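Local atomic coordinates of lovastatin nonaketide synthase mokA (PDB entry 6AD3), a protein that builds, as an iterative type I polyketide synthase, the nonaketide precursor of monacolin K (lovastatin), and is represented here by its condensation domain. Residues A[128-133]-A[208-212]; A[215-219]-A[363-367]. The protein carries 1 engineered substitution. All coordinates share one frame; numbering follows the deposited sequence.

Contact 1 of 2, residues A[128-133]-A[208-212]; sequences IFRTGF and RFVGD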
# COMPACT_ATOMS: atom_id res chain seq x y z
N ILE A 128 7.08 -17.26 -6.19
CA ILE A 128 7.33 -16.26 -5.15
C ILE A 128 6.77 -16.74 -3.79
O ILE A 128 7.23 -16.31 -2.76
CB ILE A 128 6.75 -14.87 -5.55
CG1 ILE A 128 7.19 -13.77 -4.58
CG2 ILE A 128 5.24 -14.89 -5.61
CD1 ILE A 128 8.69 -13.60 -4.47
N PHE A 129 5.89 -17.76 -3.82
CA PHE A 129 5.37 -18.34 -2.59
C PHE A 129 6.18 -19.55 -2.16
O PHE A 129 5.86 -20.19 -1.13
CB PHE A 129 3.89 -18.71 -2.73
CG PHE A 129 2.99 -17.53 -2.98
CD1 PHE A 129 3.36 -16.24 -2.61
CD2 PHE A 129 1.76 -17.71 -3.61
CE1 PHE A 129 2.53 -15.17 -2.84
CE2 PHE A 129 0.91 -16.64 -3.82
CZ PHE A 129 1.29 -15.37 -3.46
N ARG A 130 7.19 -19.91 -2.97
CA ARG A 130 8.18 -20.92 -2.58
C ARG A 130 9.58 -20.35 -2.70
O ARG A 130 10.56 -21.02 -3.17
CB ARG A 130 8.02 -22.23 -3.34
CG ARG A 130 7.55 -22.14 -4.72
CD ARG A 130 7.16 -23.54 -5.23
NE ARG A 130 6.62 -23.43 -6.56
CZ ARG A 130 7.32 -23.34 -7.67
NH1 ARG A 130 6.68 -23.25 -8.81
NH2 ARG A 130 8.62 -23.49 -7.67
N THR A 131 9.69 -19.11 -2.28
CA THR A 131 10.94 -18.39 -2.34
C THR A 131 11.48 -18.08 -0.94
O THR A 131 10.77 -17.57 -0.07
CB THR A 131 10.79 -17.11 -3.19
OG1 THR A 131 10.60 -17.50 -4.58
CG2 THR A 131 12.03 -16.24 -3.11
N GLY A 132 12.76 -18.36 -0.75
CA GLY A 132 13.47 -17.84 0.39
C GLY A 132 14.42 -16.72 0.03
O GLY A 132 14.67 -16.45 -1.14
N PHE A 133 14.97 -16.08 1.04
CA PHE A 133 15.80 -14.91 0.82
C PHE A 133 17.04 -15.08 1.67
O PHE A 133 16.97 -15.14 2.89
CB PHE A 133 15.07 -13.62 1.23
CG PHE A 133 13.81 -13.35 0.42
CD1 PHE A 133 12.64 -14.01 0.69
CD2 PHE A 133 13.89 -12.56 -0.71
CE1 PHE A 133 11.55 -13.87 -0.15
CE2 PHE A 133 12.80 -12.41 -1.55
CZ PHE A 133 11.61 -13.03 -1.24
N ARG A 208 6.67 -8.40 3.40
CA ARG A 208 6.73 -7.38 2.34
C ARG A 208 7.22 -7.94 1.01
O ARG A 208 6.74 -7.54 -0.02
CB ARG A 208 7.63 -6.25 2.79
CG ARG A 208 7.97 -5.18 1.74
CD ARG A 208 6.85 -4.24 1.47
NE ARG A 208 5.76 -4.84 0.70
CZ ARG A 208 4.60 -4.25 0.45
NH1 ARG A 208 4.35 -3.05 0.93
NH2 ARG A 208 3.67 -4.86 -0.27
N PHE A 209 8.23 -8.81 1.04
CA PHE A 209 8.89 -9.19 -0.16
C PHE A 209 8.02 -10.04 -1.12
O PHE A 209 8.41 -10.22 -2.29
CB PHE A 209 10.16 -9.99 0.14
CG PHE A 209 11.28 -9.21 0.79
CD1 PHE A 209 11.20 -7.84 0.96
CD2 PHE A 209 12.39 -9.89 1.30
CE1 PHE A 209 12.16 -7.18 1.66
CE2 PHE A 209 13.36 -9.21 1.99
CZ PHE A 209 13.27 -7.85 2.12
N VAL A 210 6.92 -10.62 -0.64
CA VAL A 210 6.16 -11.64 -1.41
C VAL A 210 4.75 -11.24 -1.79
O VAL A 210 4.05 -12.01 -2.44
CB VAL A 210 6.14 -13.02 -0.74
CG1 VAL A 210 7.58 -13.52 -0.53
CG2 VAL A 210 5.39 -12.97 0.61
N GLY A 211 4.32 -10.05 -1.37
CA GLY A 211 2.96 -9.63 -1.64
C GLY A 211 2.70 -8.16 -1.73
O GLY A 211 3.61 -7.34 -1.64
N ASP A 212 1.42 -7.85 -1.99
CA ASP A 212 0.88 -6.47 -2.01
C ASP A 212 -0.61 -6.57 -2.27
O ASP A 212 -1.16 -7.66 -2.26
CB ASP A 212 1.60 -5.55 -3.07
CG ASP A 212 1.39 -5.98 -4.54
OD1 ASP A 212 0.45 -6.72 -4.88
OD2 ASP A 212 2.18 -5.50 -5.39

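Contact 2 of 2, residues A[215-219]-A[363-367]; sequences TTENI and LAGMG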
# COMPACT_ATOMS: atom_id res chain seq x y z
N THR A 215 -1.75 -8.72 -5.10
CA THR A 215 -1.47 -10.10 -4.81
C THR A 215 -2.50 -10.71 -3.88
O THR A 215 -2.96 -11.85 -4.10
CB THR A 215 -0.05 -10.27 -4.28
OG1 THR A 215 0.86 -9.99 -5.38
CG2 THR A 215 0.18 -11.66 -3.78
N THR A 216 -2.88 -9.99 -2.84
CA THR A 216 -3.95 -10.48 -1.95
C THR A 216 -5.26 -10.73 -2.69
O THR A 216 -5.83 -11.81 -2.58
CB THR A 216 -4.18 -9.50 -0.79
OG1 THR A 216 -2.94 -9.27 -0.12
CG2 THR A 216 -5.21 -10.05 0.22
N GLU A 217 -5.64 -9.80 -3.58
CA GLU A 217 -6.82 -10.00 -4.44
C GLU A 217 -6.65 -11.25 -5.26
O GLU A 217 -7.58 -12.10 -5.35
CB GLU A 217 -7.01 -8.78 -5.37
CG GLU A 217 -7.42 -7.49 -4.65
CD GLU A 217 -7.21 -6.21 -5.49
OE1 GLU A 217 -7.32 -5.08 -4.92
OE2 GLU A 217 -6.75 -6.30 -6.65
N ASN A 218 -5.47 -11.40 -5.87
CA ASN A 218 -5.23 -12.53 -6.77
C ASN A 218 -5.34 -13.86 -5.98
O ASN A 218 -5.80 -14.85 -6.51
CB ASN A 218 -3.85 -12.45 -7.45
CG ASN A 218 -3.76 -11.36 -8.52
OD1 ASN A 218 -2.67 -11.11 -9.09
ND2 ASN A 218 -4.90 -10.81 -8.89
N ILE A 219 -4.81 -13.90 -4.75
CA ILE A 219 -4.87 -15.14 -3.95
C ILE A 219 -6.34 -15.56 -3.73
O ILE A 219 -6.69 -16.75 -3.88
CB ILE A 219 -4.16 -14.95 -2.58
CG1 ILE A 219 -2.64 -14.89 -2.81
CG2 ILE A 219 -4.54 -16.06 -1.62
CD1 ILE A 219 -1.84 -14.33 -1.66
N LEU A 363 -0.66 -8.19 -14.26
CA LEU A 363 -1.88 -8.19 -13.48
C LEU A 363 -2.14 -9.53 -12.80
O LEU A 363 -2.71 -9.55 -11.71
CB LEU A 363 -3.08 -7.83 -14.35
CG LEU A 363 -3.11 -6.39 -14.82
CD1 LEU A 363 -4.12 -6.27 -16.00
CD2 LEU A 363 -3.53 -5.47 -13.68
N ALA A 364 -1.77 -10.63 -13.46
CA ALA A 364 -2.07 -12.00 -12.98
C ALA A 364 -1.02 -12.54 -12.01
O ALA A 364 -1.28 -13.45 -11.24
CB ALA A 364 -2.22 -12.94 -14.17
N GLY A 365 0.14 -11.91 -11.99
CA GLY A 365 1.27 -12.42 -11.23
C GLY A 365 1.09 -12.20 -9.71
O GLY A 365 0.34 -11.33 -9.27
N MET A 366 1.84 -12.97 -8.94
CA MET A 366 1.95 -12.77 -7.52
C MET A 366 3.28 -12.12 -7.20
O MET A 366 4.28 -12.36 -7.87
CB MET A 366 1.85 -14.12 -6.79
CG MET A 366 0.60 -14.93 -7.07
SD MET A 366 -0.89 -14.10 -6.46
CE MET A 366 -2.09 -15.40 -6.73
N GLY A 367 3.29 -11.32 -6.14
CA GLY A 367 4.49 -10.79 -5.56
C GLY A 367 4.35 -9.30 -5.26
O GLY A 367 3.22 -8.77 -5.17

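Contact 1 of 2, residues A[128-133]-A[208-212]
Phe133 and Phe209 form an edge-to-face aromatic pair: the CD2 edge of Phe209 points at the face of Phe133, with centroids 5.1 Å apart and planes at 60°. CD2 lies over the rim of the Phe133 ring rather than its centre. Phe209 CB adds an off-centre CH-pi contact on that ring and comes within 3.6 Å of Phe133 CZ. Aliphatic packing continues the contact through Val210, which is wedged against both ends of segment 128-133. Its CG1, set beside the backbone N (chi1 -58°), meets the edge of the Phe133 ring at CE1, 4.0 Å away, and Ile128 O at 3.6 Å. The Val210 CB approaches Ile128 CG1 obliquely at 4.1 Å. Among polar atoms, Val210 O is buried without a hydrogen-bond partner; the edge of Phe129 faces it, CE1 to O 3.5 Å. Within segment 208-212, Arg208 NH2 donates to Gly211 O at 2.8 Å, with the acceptor in the guanidinium plane, which ties Arg208 to the far side of its own loop. This loop holds most of a variant of the condensation-family HHxxxDG motif, with Arg208 in the place of the second histidine and Asp212 as its aspartate, salt-bridged to Arg357. The loop links strand 199-206 to helix 213-227. Gln82 and Trp86 of helix 80-91 and Leu188 of strand 188-195 pack around the contact, while strand 131-135 pairs with strand 145-150.

Contact 2 of 2, residues A[215-219]-A[363-367]
Thr215 turns its hydroxyl toward Gly367 and its methyl toward Met366. OG1 donates a 2.7 Å hydrogen bond to Gly367 O, arriving in the carbonyl plane on a lone pair, and also bonds to Arg357 outside the contact. With CG2 anti to the backbone N, the methyl stands 3.8 Å from Met366 SD, and the two side chains cross at a slant. Met366 is bent at chi2 (-65°), which brings the far end of its chain back against the helix: CE reaches Asn218 CB at 3.5 Å and Ile219 CG1 at 4.0 Å, so the thioether lies along one flank of the first turns of helix 213-227. The fold brings these pieces together across the two halves of the condensation domain, since segment 363-367 belongs to the connection between strands 348-354 and 371-377 of the C-terminal sheet, whereas helix 213-227 packs in the N-terminal half. Asn218 extends its amide end toward the carbonyls of Leu363 and Gly365 where helix 360-364 ends. Arg357 NH1 donates a hydrogen bond to Gly365 O. Gly367 adopts a phi of 135°, backbone angles at which a side chain would jam against the preceding carbonyl.

How the contacts relate
Contact 1 precedes contact 2 along the chain, and their centres lie about 12 Å apart. Asp212 joins them: at the N-cap of helix 213-227 its OD1 accepts the backbone N-H of Thr215, while its CG lies 3.4 Å from Gly367 O. Arg357, salt-bridged to Asp212 and hydrogen-bonded within contact 2, gives the motif aspartate and the contact 2 loop a common cationic partner. Apolar packing closes the seam, with Phe129 CZ 3.6 Å from Met366 CB and 3.8 Å from Ile219 CD1. In condensation domains the HHxxxDG motif lies at the active site between the two halves; here the helix that begins at the motif's end packs, in contact 2, against segment 363-367.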